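Local coordinates for iron transport multicopper oxidase FET3 (Saccharomyces cerevisiae, PDB 1ZPU), which oxidises ferrous iron to ferric iron with dioxygen at four copper ions for high-affinity iron uptake into yeast, and also oxidises cuprous ions, at residues 491-494 against 495-498; 111-114 against 115-119; 157-160 against 161-165; 327-330 against 331-335; 145-148 against 149-153. All coordinates share one frame; numbering follows the deposited sequence.

Contact 1: 491-494 against 495-498; sequences QLSE and NHLE
Ser493 and His496 meet at the first turn of helix 494-502, which opens with a serine N-cap and, one residue further out on each side, a hydrophobic staple. The hydroxyl of Ser493 lies between its own backbone N and carbonyl carbon (chi1 60°), which swings OG round to the start of the helix. There it accepts from His496 N at 3.3 Å, a weak capping bond. The imidazole of His496 turns back to the same hydroxyl: CG is anti to the carbonyl carbon (chi1 -72°), and ring atom CD2 lies 3.0 Å from Ser493 OG, in an approach oblique to the ring.

The staple joins Leu492, just before the cap, to Leu497 in the first turn. Their side chains cross at about a right angle, and the single methyl CD1 of Leu497 touches both CB and CD1 of Leu492, each at 3.8 Å. Around these residues, His496 packs on Met72 and Leu492 on Ser71 and Leu353, while the amide of Asn495 grips the backbone of Thr88 and Leu90, tying the helix to strand 88-94. Without the imidazole of His496, as with an alanine here, a gap would probably open beside Met72 and next to Ser493 OG. The backbone completes the turn: Glu498 N donates to Glu494 O at 2.8 Å, and Leu497 N reaches Ser493 O at 3.3 Å with an almost straight N-H...O angle of 176°.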
loop_
_atom_site.group_PDB
_atom_site.type_symbol
_atom_site.label_atom_id
_atom_site.label_comp_id
_atom_site.label_asym_id
_atom_site.label_seq_id
_atom_site.Cartn_x
_atom_site.Cartn_y
_atom_site.Cartn_z
ATOM N N GLN A 491 0.581 11.051 22.835
ATOM C CA GLN A 491 1.149 12.404 22.863
ATOM C C GLN A 491 2.448 12.478 22.061
ATOM O O GLN A 491 3.244 11.548 22.080
ATOM C CB GLN A 491 1.360 12.907 24.305
ATOM C CG GLN A 491 0.096 12.957 25.208
ATOM C CD GLN A 491 -1.092 13.674 24.550
ATOM O OE1 GLN A 491 -1.119 14.905 24.461
ATOM N NE2 GLN A 491 -2.082 12.898 24.092
ATOM N N LEU A 492 2.641 13.584 21.347
ATOM C CA LEU A 492 3.799 13.759 20.472
ATOM C C LEU A 492 5.085 13.934 21.261
ATOM O O LEU A 492 5.134 14.679 22.239
ATOM C CB LEU A 492 3.609 14.935 19.506
ATOM C CG LEU A 492 2.373 14.889 18.604
ATOM C CD1 LEU A 492 2.034 16.266 18.056
ATOM C CD2 LEU A 492 2.518 13.876 17.480
ATOM N N SER A 493 6.123 13.235 20.816
ATOM C CA SER A 493 7.447 13.275 21.422
ATOM C C SER A 493 8.181 14.570 21.086
ATOM O O SER A 493 7.810 15.277 20.143
ATOM C CB SER A 493 8.271 12.096 20.913
ATOM O OG SER A 493 8.407 12.152 19.504
ATOM N N GLU A 494 9.232 14.867 21.850
ATOM C CA GLU A 494 10.078 16.031 21.580
ATOM C C GLU A 494 10.661 15.925 20.165
ATOM O O GLU A 494 10.623 16.891 19.403
ATOM C CB GLU A 494 11.209 16.192 22.619
ATOM C CG GLU A 494 10.889 15.746 24.057
ATOM C CD GLU A 494 10.292 16.846 24.926
ATOM O OE1 GLU A 494 9.582 17.726 24.389
ATOM O OE2 GLU A 494 10.529 16.826 26.159
ATOM N N ASN A 495 11.171 14.747 19.815
ATOM C CA ASN A 495 11.730 14.527 18.489
ATOM C C ASN A 495 10.803 14.937 17.342
ATOM O O ASN A 495 11.242 15.638 16.422
ATOM C CB ASN A 495 12.181 13.083 18.303
ATOM C CG ASN A 495 12.710 12.831 16.910
ATOM O OD1 ASN A 495 12.239 11.935 16.199
ATOM N ND2 ASN A 495 13.667 13.655 16.491
ATOM N N HIS A 496 9.539 14.499 17.401
ATOM C CA HIS A 496 8.538 14.815 16.367
ATOM C C HIS A 496 8.276 16.323 16.242
ATOM O O HIS A 496 8.236 16.857 15.128
ATOM C CB HIS A 496 7.215 14.086 16.625
ATOM C CG HIS A 496 7.262 12.613 16.372
ATOM N ND1 HIS A 496 7.847 12.062 15.253
ATOM C CD2 HIS A 496 6.769 11.574 17.085
ATOM C CE1 HIS A 496 7.730 10.748 15.294
ATOM N NE2 HIS A 496 7.076 10.425 16.391
ATOM N N LEU A 497 8.089 16.994 17.378
ATOM C CA LEU A 497 7.939 18.443 17.407
ATOM C C LEU A 497 9.180 19.110 16.800
ATOM O O LEU A 497 9.073 20.082 16.050
ATOM C CB LEU A 497 7.691 18.926 18.850
ATOM C CG LEU A 497 6.286 19.054 19.484
ATOM C CD1 LEU A 497 5.163 18.318 18.745
ATOM C CD2 LEU A 497 6.321 18.643 20.961
ATOM N N GLU A 498 10.348 18.560 17.120
ATOM C CA GLU A 498 11.621 19.019 16.576
ATOM C C GLU A 498 11.654 18.928 15.038
ATOM O O GLU A 498 12.142 19.854 14.381
ATOM C CB GLU A 498 12.758 18.223 17.227
ATOM C CG GLU A 498 14.099 18.241 16.505
ATOM C CD GLU A 498 14.952 19.445 16.856
ATOM O OE1 GLU A 498 14.669 20.142 17.867
ATOM O OE2 GLU A 498 15.926 19.678 16.106
#

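Contact 2: 111-114 against 115-119; sequences QYED and GMKGL
Lys117 reaches back across Tyr112 where a short 3-10 turn, residues 112-113, gives way to strand 117-123 of the first plastocyanin-like (cupredoxin) domain. The lysine's CG is set between backbone N and carbonyl carbon (chi1 60°), and beyond CG the chain runs extended over the turn. CB points toward the turn, and CG lies 4.0 Å from Tyr112 O. CD comes closer to that oxygen, 3.1 Å, and also meets Tyr112 CD1 at 3.7 Å, in the plane of the ring and at its edge, the two side chains crossing at about a right angle. CE passes the same carbonyl, and NZ ends 4.0 Å from Glu113 OE1, a long salt bridge between side chains that run alongside each other.

The ammonium group has a nearer partner in Ser140, and Glu113 lies close to the carboxylate of Glu141, so the lysine probably eases the crowding of negative charge. A leucine at Lys117 would probably leave Glu113 facing Glu141 without this positive charge and Ser140 without its bond. Tyr112 in turn is held by OH to Gly196 O, and its ring lies edge-to-face with Trp103 and against His105, a type 3 copper ligand, so the turn backs directly onto the copper cluster.

Gly115 suits the turn's exit, because at phi 118° a CB would jam against the carbonyl of Asp114. Its N donates to Tyr112 O at 3.0 Å.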
loop_
_atom_site.group_PDB
_atom_site.type_symbol
_atom_site.label_atom_id
_atom_site.label_comp_id
_atom_site.label_asym_id
_atom_site.label_seq_id
_atom_site.Cartn_x
_atom_site.Cartn_y
_atom_site.Cartn_z
ATOM N N GLN A 111 8.734 8.903 -4.097
ATOM C CA GLN A 111 9.899 8.397 -3.402
ATOM C C GLN A 111 10.045 6.854 -3.381
ATOM O O GLN A 111 11.058 6.341 -3.836
ATOM C CB GLN A 111 9.888 8.995 -2.000
ATOM C CG GLN A 111 11.218 9.159 -1.353
ATOM C CD GLN A 111 11.335 10.503 -0.654
ATOM O OE1 GLN A 111 11.330 10.588 0.575
ATOM N NE2 GLN A 111 11.423 11.565 -1.445
ATOM N N TYR A 112 9.072 6.090 -2.894
ATOM C CA TYR A 112 9.347 4.639 -2.791
ATOM C C TYR A 112 9.610 3.895 -4.113
ATOM O O TYR A 112 10.384 2.941 -4.128
ATOM C CB TYR A 112 8.411 3.861 -1.853
ATOM C CG TYR A 112 7.134 3.282 -2.424
ATOM C CD1 TYR A 112 7.122 2.071 -3.132
ATOM C CD2 TYR A 112 5.916 3.910 -2.185
ATOM C CE1 TYR A 112 5.923 1.533 -3.616
ATOM C CE2 TYR A 112 4.732 3.396 -2.654
ATOM C CZ TYR A 112 4.730 2.215 -3.361
ATOM O OH TYR A 112 3.505 1.763 -3.807
ATOM N N GLU A 113 8.990 4.322 -5.212
ATOM C CA GLU A 113 9.374 3.796 -6.530
ATOM C C GLU A 113 10.849 3.976 -6.816
ATOM O O GLU A 113 11.432 3.175 -7.511
ATOM C CB GLU A 113 8.574 4.413 -7.680
ATOM C CG GLU A 113 7.317 3.612 -8.045
ATOM C CD GLU A 113 7.560 2.426 -8.977
ATOM O OE1 GLU A 113 8.499 1.609 -8.797
ATOM O OE2 GLU A 113 6.765 2.296 -9.915
ATOM N N ASP A 114 11.453 5.024 -6.281
ATOM C CA ASP A 114 12.859 5.271 -6.522
ATOM C C ASP A 114 13.759 4.516 -5.545
ATOM O O ASP A 114 14.944 4.842 -5.408
ATOM C CB ASP A 114 13.144 6.779 -6.541
ATOM C CG ASP A 114 12.585 7.476 -7.802
ATOM O OD1 ASP A 114 12.288 6.784 -8.812
ATOM O OD2 ASP A 114 12.449 8.723 -7.791
ATOM N N GLY A 115 13.197 3.515 -4.862
ATOM C CA GLY A 115 14.008 2.530 -4.138
ATOM C C GLY A 115 13.829 2.437 -2.633
ATOM O O GLY A 115 14.296 1.463 -2.019
ATOM N N MET A 116 13.162 3.426 -2.032
ATOM C CA MET A 116 13.040 3.502 -0.562
ATOM C C MET A 116 11.912 2.609 -0.040
ATOM O O MET A 116 10.800 3.082 0.258
ATOM C CB MET A 116 12.868 4.950 -0.108
ATOM C CG MET A 116 12.900 5.166 1.364
ATOM S SD MET A 116 12.971 6.957 1.726
ATOM C CE MET A 116 12.525 6.955 3.448
ATOM N N LYS A 117 12.215 1.321 0.084
ATOM C CA LYS A 117 11.218 0.319 0.433
ATOM C C LYS A 117 11.929 -0.990 0.791
ATOM O O LYS A 117 13.020 -1.269 0.300
ATOM C CB LYS A 117 10.242 0.101 -0.723
ATOM C CG LYS A 117 10.920 -0.377 -2.011
ATOM C CD LYS A 117 10.094 -0.064 -3.259
ATOM C CE LYS A 117 10.373 -1.044 -4.410
ATOM N NZ LYS A 117 9.890 -0.487 -5.718
ATOM N N GLY A 118 11.298 -1.782 1.653
ATOM C CA GLY A 118 11.903 -2.965 2.235
ATOM C C GLY A 118 10.854 -3.775 2.964
ATOM O O GLY A 118 9.769 -3.275 3.253
ATOM N N LEU A 119 11.177 -5.029 3.262
ATOM C CA LEU A 119 10.250 -5.924 3.934
ATOM C C LEU A 119 10.305 -5.827 5.456
ATOM O O LEU A 119 11.343 -5.551 6.044
ATOM C CB LEU A 119 10.501 -7.363 3.492
ATOM C CG LEU A 119 10.341 -7.709 2.009
ATOM C CD1 LEU A 119 10.393 -9.194 1.831
ATOM C CD2 LEU A 119 9.045 -7.195 1.439
#

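Contact 3: 157-160 against 161-165; sequences VYNP and TGAEP
The side-chain amide of Asn159 closes on Ala163: ND2 donates to Ala163 O at 3.0 Å. The acceptor is tilted 20° from the amide plane. The other branch of the amide, OD1, lies 3.6 Å from the methyl CB of Ala163. With CG anti to the backbone N (chi1 -167°), the amide is carried toward the backbone of Ala163. Between the two residues the backbone makes a type I beta turn from Asn159 to Gly162, in which Gly162 N donates to Asn159 O at 3.3 Å. Pro160 and Thr161 fill its two central places, and the positive phi of Gly162 just beyond them favours a glycine. The turn belongs to the loop between helix 147-154 and strand 169-172 in the second plastocyanin-like domain. Farther out, Asn159 ND2 also bonds Phe154 O, so one amide nitrogen bridges the end of the helix and the exit of the turn. Pro160 O takes a bond from Asn326 ND2. Past Ala163, Glu164 OE2 is hydrogen-bonded to NE2 of His468, a ligand of the type 1 copper.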
loop_
_atom_site.group_PDB
_atom_site.type_symbol
_atom_site.label_atom_id
_atom_site.label_comp_id
_atom_site.label_asym_id
_atom_site.label_seq_id
_atom_site.Cartn_x
_atom_site.Cartn_y
_atom_site.Cartn_z
ATOM N N VAL A 157 -0.639 19.823 -18.377
ATOM C CA VAL A 157 -1.654 20.148 -19.373
ATOM C C VAL A 157 -1.464 19.357 -20.665
ATOM O O VAL A 157 -2.391 19.236 -21.454
ATOM C CB VAL A 157 -1.679 21.648 -19.726
ATOM C CG1 VAL A 157 -2.443 22.425 -18.689
ATOM C CG2 VAL A 157 -0.271 22.189 -19.889
ATOM N N TYR A 158 -0.268 18.829 -20.886
ATOM C CA TYR A 158 -0.035 18.004 -22.065
ATOM C C TYR A 158 -0.334 16.529 -21.781
ATOM O O TYR A 158 0.023 15.647 -22.565
ATOM C CB TYR A 158 1.368 18.225 -22.611
ATOM C CG TYR A 158 1.743 19.686 -22.655
ATOM C CD1 TYR A 158 2.645 20.219 -21.739
ATOM C CD2 TYR A 158 1.170 20.545 -23.585
ATOM C CE1 TYR A 158 2.981 21.568 -21.757
ATOM C CE2 TYR A 158 1.500 21.885 -23.610
ATOM C CZ TYR A 158 2.407 22.392 -22.691
ATOM O OH TYR A 158 2.755 23.726 -22.708
ATOM N N ASN A 159 -1.010 16.284 -20.658
ATOM C CA ASN A 159 -1.505 14.969 -20.303
ATOM C C ASN A 159 -2.936 15.036 -19.797
ATOM O O ASN A 159 -3.185 14.746 -18.625
ATOM C CB ASN A 159 -0.637 14.340 -19.227
ATOM C CG ASN A 159 -0.917 12.860 -19.059
ATOM O OD1 ASN A 159 -1.196 12.166 -20.033
ATOM N ND2 ASN A 159 -0.839 12.370 -17.832
ATOM N N PRO A 160 -3.889 15.404 -20.679
ATOM C CA PRO A 160 -5.281 15.612 -20.265
ATOM C C PRO A 160 -6.011 14.310 -19.895
ATOM O O PRO A 160 -6.999 14.345 -19.166
ATOM C CB PRO A 160 -5.919 16.232 -21.502
ATOM C CG PRO A 160 -4.792 16.566 -22.421
ATOM C CD PRO A 160 -3.722 15.625 -22.124
ATOM N N THR A 161 -5.518 13.178 -20.393
ATOM C CA THR A 161 -6.127 11.878 -20.163
ATOM C C THR A 161 -5.832 11.387 -18.767
ATOM O O THR A 161 -6.501 10.485 -18.272
ATOM C CB THR A 161 -5.576 10.858 -21.172
ATOM O OG1 THR A 161 -5.982 11.249 -22.480
ATOM C CG2 THR A 161 -6.105 9.438 -20.908
ATOM N N GLY A 162 -4.817 11.960 -18.132
ATOM C CA GLY A 162 -4.343 11.452 -16.846
ATOM C C GLY A 162 -3.574 10.151 -16.996
ATOM O O GLY A 162 -3.381 9.428 -16.018
ATOM N N ALA A 163 -3.123 9.858 -18.217
ATOM C CA ALA A 163 -2.351 8.654 -18.509
ATOM C C ALA A 163 -1.146 8.555 -17.589
ATOM O O ALA A 163 -0.324 9.469 -17.513
ATOM C CB ALA A 163 -1.918 8.629 -19.960
ATOM N N GLU A 164 -1.071 7.444 -16.876
ATOM C CA GLU A 164 0.025 7.139 -15.972
ATOM C C GLU A 164 1.244 6.703 -16.766
ATOM O O GLU A 164 1.095 5.934 -17.722
ATOM C CB GLU A 164 -0.433 5.985 -15.086
ATOM C CG GLU A 164 -1.512 5.170 -15.805
ATOM C CD GLU A 164 -2.720 5.023 -14.944
ATOM O OE1 GLU A 164 -3.549 4.096 -15.160
ATOM O OE2 GLU A 164 -2.815 5.843 -14.014
ATOM N N PRO A 165 2.450 7.167 -16.369
ATOM C CA PRO A 165 3.695 6.824 -17.069
ATOM C C PRO A 165 3.982 5.330 -17.080
ATOM O O PRO A 165 3.795 4.655 -16.088
ATOM C CB PRO A 165 4.774 7.553 -16.268
ATOM C CG PRO A 165 4.155 7.911 -15.009
ATOM C CD PRO A 165 2.696 8.057 -15.225
#

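Contact 4: 327-330 against 331-335; sequences LKNG and VNYAF
Val331 pairs with Leu327 and Asn329 across a tight beta hairpin between strands 316-326 and 332-336. Its carbonyl O accepts from Leu327 N at 3.2 Å, while its own N donates to Asn329 OD1 at 3.3 Å, as in an Asx turn, from above the plane of the amide carbonyl. Its CG1 rests 3.5 Å from the same OD1. The connection is a type I turn from Leu327 to Gly330 with a G1 beta bulge, and the positive phi of Gly330 favours the glycine there.

Asn332 points away from the turn. Tyr333 comes back toward it: its OH receives Asn329 ND2 at 3.3 Å, and the amide and phenol planes are only 9° apart. Asn329 CG sits between its backbone N and carbonyl carbon (chi1 70°), a torsion that carries the amide over the turn to meet both partners. On the other arm of the hairpin, Leu327 crosses the tyrosine at about a right angle, its CD1 lying 3.3 Å from Tyr333 CD1. Phe335, two residues further, approaches the leucine from the opposite direction, and CD2 of Leu327 meets CZ at 3.6 Å, near the ring plane and at its edge.

One amide thus uses OD1 to hold the bulge and ND2 to hold the phenol, which would fix its rotation, while the branched tip of Leu327 divides its two methyls between the aromatic rings.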
loop_
_atom_site.group_PDB
_atom_site.type_symbol
_atom_site.label_atom_id
_atom_site.label_comp_id
_atom_site.label_asym_id
_atom_site.label_seq_id
_atom_site.Cartn_x
_atom_site.Cartn_y
_atom_site.Cartn_z
ATOM N N LEU A 327 -9.355 19.692 -13.970
ATOM C CA LEU A 327 -9.700 20.931 -13.272
ATOM C C LEU A 327 -9.286 22.205 -14.054
ATOM O O LEU A 327 -8.728 22.126 -15.160
ATOM C CB LEU A 327 -9.118 20.932 -11.845
ATOM C CG LEU A 327 -9.622 19.943 -10.782
ATOM C CD1 LEU A 327 -8.943 20.213 -9.468
ATOM C CD2 LEU A 327 -11.112 20.018 -10.589
ATOM N N LYS A 328 -9.576 23.368 -13.467
ATOM C CA LYS A 328 -9.330 24.688 -14.071
ATOM C C LYS A 328 -7.902 24.883 -14.595
ATOM O O LYS A 328 -7.684 25.581 -15.594
ATOM C CB LYS A 328 -9.616 25.768 -13.030
ATOM C CG LYS A 328 -10.511 26.861 -13.510
ATOM C CD LYS A 328 -10.377 28.079 -12.623
ATOM C CE LYS A 328 -11.540 29.020 -12.822
ATOM N NZ LYS A 328 -11.360 30.209 -11.970
ATOM N N ASN A 329 -6.929 24.278 -13.916
ATOM C CA ASN A 329 -5.540 24.401 -14.353
ATOM C C ASN A 329 -5.174 23.441 -15.490
ATOM O O ASN A 329 -4.024 23.401 -15.929
ATOM C CB ASN A 329 -4.555 24.316 -13.178
ATOM C CG ASN A 329 -4.463 22.929 -12.575
ATOM O OD1 ASN A 329 -5.241 22.027 -12.903
ATOM N ND2 ASN A 329 -3.498 22.752 -11.682
ATOM N N GLY A 330 -6.164 22.681 -15.961
ATOM C CA GLY A 330 -6.008 21.821 -17.128
ATOM C C GLY A 330 -5.412 20.453 -16.858
ATOM O O GLY A 330 -5.346 19.616 -17.762
ATOM N N VAL A 331 -4.966 20.210 -15.626
ATOM C CA VAL A 331 -4.388 18.912 -15.292
ATOM C C VAL A 331 -5.454 17.948 -14.780
ATOM O O VAL A 331 -6.517 18.366 -14.314
ATOM C CB VAL A 331 -3.155 19.006 -14.324
ATOM C CG1 VAL A 331 -2.493 20.376 -14.388
ATOM C CG2 VAL A 331 -3.522 18.648 -12.893
ATOM N N ASN A 332 -5.158 16.658 -14.880
ATOM C CA ASN A 332 -6.102 15.613 -14.525
ATOM C C ASN A 332 -5.914 15.091 -13.093
ATOM O O ASN A 332 -4.859 14.553 -12.753
ATOM C CB ASN A 332 -6.007 14.479 -15.541
ATOM C CG ASN A 332 -7.112 13.468 -15.388
ATOM O OD1 ASN A 332 -6.903 12.377 -14.850
ATOM N ND2 ASN A 332 -8.299 13.820 -15.859
ATOM N N TYR A 333 -6.949 15.255 -12.272
ATOM C CA TYR A 333 -6.930 14.831 -10.878
ATOM C C TYR A 333 -7.802 13.599 -10.626
ATOM O O TYR A 333 -8.628 13.220 -11.473
ATOM C CB TYR A 333 -7.385 15.980 -9.983
ATOM C CG TYR A 333 -6.387 17.114 -9.887
ATOM C CD1 TYR A 333 -6.531 18.263 -10.659
ATOM C CD2 TYR A 333 -5.295 17.033 -9.028
ATOM C CE1 TYR A 333 -5.626 19.312 -10.567
ATOM C CE2 TYR A 333 -4.381 18.065 -8.934
ATOM C CZ TYR A 333 -4.546 19.208 -9.705
ATOM O OH TYR A 333 -3.625 20.236 -9.613
ATOM N N ALA A 334 -7.611 12.977 -9.464
ATOM C CA ALA A 334 -8.437 11.855 -9.031
ATOM C C ALA A 334 -9.360 12.281 -7.894
ATOM O O ALA A 334 -8.967 13.065 -7.027
ATOM C CB ALA A 334 -7.574 10.728 -8.598
ATOM N N PHE A 335 -10.583 11.757 -7.897
ATOM C CA PHE A 335 -11.604 12.212 -6.964
ATOM C C PHE A 335 -12.271 11.094 -6.163
ATOM O O PHE A 335 -12.609 10.044 -6.702
ATOM C CB PHE A 335 -12.689 12.990 -7.713
ATOM C CG PHE A 335 -12.203 14.249 -8.360
ATOM C CD1 PHE A 335 -11.596 14.220 -9.615
ATOM C CD2 PHE A 335 -12.381 15.475 -7.734
ATOM C CE1 PHE A 335 -11.157 15.390 -10.223
ATOM C CE2 PHE A 335 -11.944 16.647 -8.344
ATOM C CZ PHE A 335 -11.334 16.599 -9.586
#

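Contact 5: 145-148 against 149-153; sequences DLVT and DLTKS
Val147 O receives two bonds from Thr151 in the first turns of helix 147-154. Thr151 N lies 2.9 Å from Val147 O, nearly along the C=O axis, and the hydroxyl OG1 donates to this oxygen at 2.7 Å from above the carbonyl plane. The threonine manages this because OG1 is anti to its own carbonyl carbon (chi1 -58°) and so turned back toward the preceding turn. One residue before Val147, Leu146 occupies the N-cap position, and its O accepts from Leu150 N at 3.2 Å.

Lys152, which is exposed, stretches toward Asp149, and NZ reaches OD1 at 3.4 Å in a weak, hydrogen-bonded salt bridge. Asp149 lies alongside Leu146, the two side chains pointing the same way. Asp114 OD2, from the loop before strand 117-123, accepts from Val147 N at the start of the helix; the carboxylate, also salt-bridged to Arg22, would probably interact favourably with the positive end of the helix dipole. Trp467 of helix 466-470 covers Val147 and Leu150. Leu150 also folds back over the residue ahead of the cap: its CD2 touches Asp145 CB at 3.8 Å, and its CD1 lies 3.7 Å from Asp145 O.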
loop_
_atom_site.group_PDB
_atom_site.type_symbol
_atom_site.label_atom_id
_atom_site.label_comp_id
_atom_site.label_asym_id
_atom_site.label_seq_id
_atom_site.Cartn_x
_atom_site.Cartn_y
_atom_site.Cartn_z
ATOM N N ASP A 145 13.434 6.625 -15.428
ATOM C CA ASP A 145 13.490 7.992 -14.985
ATOM C C ASP A 145 12.975 8.070 -13.560
ATOM O O ASP A 145 12.100 7.303 -13.168
ATOM C CB ASP A 145 12.652 8.878 -15.905
ATOM C CG ASP A 145 13.178 8.900 -17.345
ATOM O OD1 ASP A 145 13.982 9.814 -17.702
ATOM O OD2 ASP A 145 12.784 7.998 -18.120
ATOM N N LEU A 146 13.521 9.001 -12.789
ATOM C CA LEU A 146 13.076 9.255 -11.426
ATOM C C LEU A 146 11.659 9.795 -11.416
ATOM O O LEU A 146 11.213 10.431 -12.367
ATOM C CB LEU A 146 13.987 10.268 -10.749
ATOM C CG LEU A 146 15.463 9.940 -10.559
ATOM C CD1 LEU A 146 16.268 10.256 -11.827
ATOM C CD2 LEU A 146 15.942 10.791 -9.425
ATOM N N VAL A 147 10.951 9.551 -10.321
ATOM C CA VAL A 147 9.572 9.980 -10.209
ATOM C C VAL A 147 9.443 11.499 -10.311
ATOM O O VAL A 147 8.560 11.996 -10.995
ATOM C CB VAL A 147 8.946 9.406 -8.966
ATOM C CG1 VAL A 147 7.513 9.815 -8.858
ATOM C CG2 VAL A 147 9.016 7.933 -9.067
ATOM N N THR A 148 10.355 12.223 -9.679
ATOM C CA THR A 148 10.374 13.675 -9.768
ATOM C C THR A 148 10.252 14.180 -11.209
ATOM O O THR A 148 9.457 15.096 -11.481
ATOM C CB THR A 148 11.601 14.249 -9.013
ATOM O OG1 THR A 148 11.212 14.511 -7.656
ATOM C CG2 THR A 148 12.157 15.540 -9.662
ATOM N N ASP A 149 11.005 13.554 -12.118
ATOM C CA ASP A 149 10.994 13.916 -13.538
ATOM C C ASP A 149 9.723 13.509 -14.294
ATOM O O ASP A 149 9.186 14.295 -15.095
ATOM C CB ASP A 149 12.253 13.392 -14.211
ATOM C CG ASP A 149 13.487 14.142 -13.757
ATOM O OD1 ASP A 149 13.354 15.350 -13.450
ATOM O OD2 ASP A 149 14.583 13.543 -13.698
ATOM N N LEU A 150 9.233 12.302 -14.016
ATOM C CA LEU A 150 8.001 11.825 -14.623
ATOM C C LEU A 150 6.803 12.676 -14.216
ATOM O O LEU A 150 5.945 12.975 -15.049
ATOM C CB LEU A 150 7.758 10.346 -14.308
ATOM C CG LEU A 150 8.834 9.373 -14.809
ATOM C CD1 LEU A 150 8.609 7.993 -14.289
ATOM C CD2 LEU A 150 8.926 9.387 -16.329
ATOM N N THR A 151 6.767 13.079 -12.949
ATOM C CA THR A 151 5.694 13.903 -12.402
ATOM C C THR A 151 5.473 15.191 -13.197
ATOM O O THR A 151 4.345 15.666 -13.312
ATOM C CB THR A 151 6.012 14.280 -10.946
ATOM O OG1 THR A 151 6.187 13.084 -10.180
ATOM C CG2 THR A 151 4.896 15.126 -10.321
ATOM N N LYS A 152 6.552 15.745 -13.741
ATOM C CA LYS A 152 6.490 17.000 -14.480
ATOM C C LYS A 152 5.601 16.879 -15.699
ATOM O O LYS A 152 4.855 17.807 -16.026
ATOM C CB LYS A 152 7.884 17.439 -14.922
ATOM C CG LYS A 152 8.767 17.923 -13.811
ATOM C CD LYS A 152 10.197 17.958 -14.286
ATOM C CE LYS A 152 11.161 18.133 -13.127
ATOM N NZ LYS A 152 12.470 18.628 -13.661
ATOM N N SER A 153 5.693 15.740 -16.375
ATOM C CA SER A 153 4.851 15.495 -17.541
ATOM C C SER A 153 3.618 14.644 -17.217
ATOM O O SER A 153 2.723 14.539 -18.048
ATOM C CB SER A 153 5.644 14.905 -18.711
ATOM O OG SER A 153 6.395 13.782 -18.293
#

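How the contacts relate
From the N terminus the contacts follow in series, none nested or crossed: contact 2, 5, 3, 4, then 1. Contact 2 closes the loop between strands 100-105 and 117-123 in the first domain, and Glu113 CB packs on Val147 CG2 of contact 5 at 3.8 Å, joining it to helix 147-154. That helix runs into the loop of contact 3, Ser153 O meeting Asn159 CB. Contact 3 then packs on the hairpin of contact 4, with Gly162 CA 3.4 Å from Asn332 OD1, linking the second domain to the edge strand 332-336. Contact 1 opens helix 494-502 near the C terminus and stands apart, its nearest atoms about 13 Å from those of contact 2.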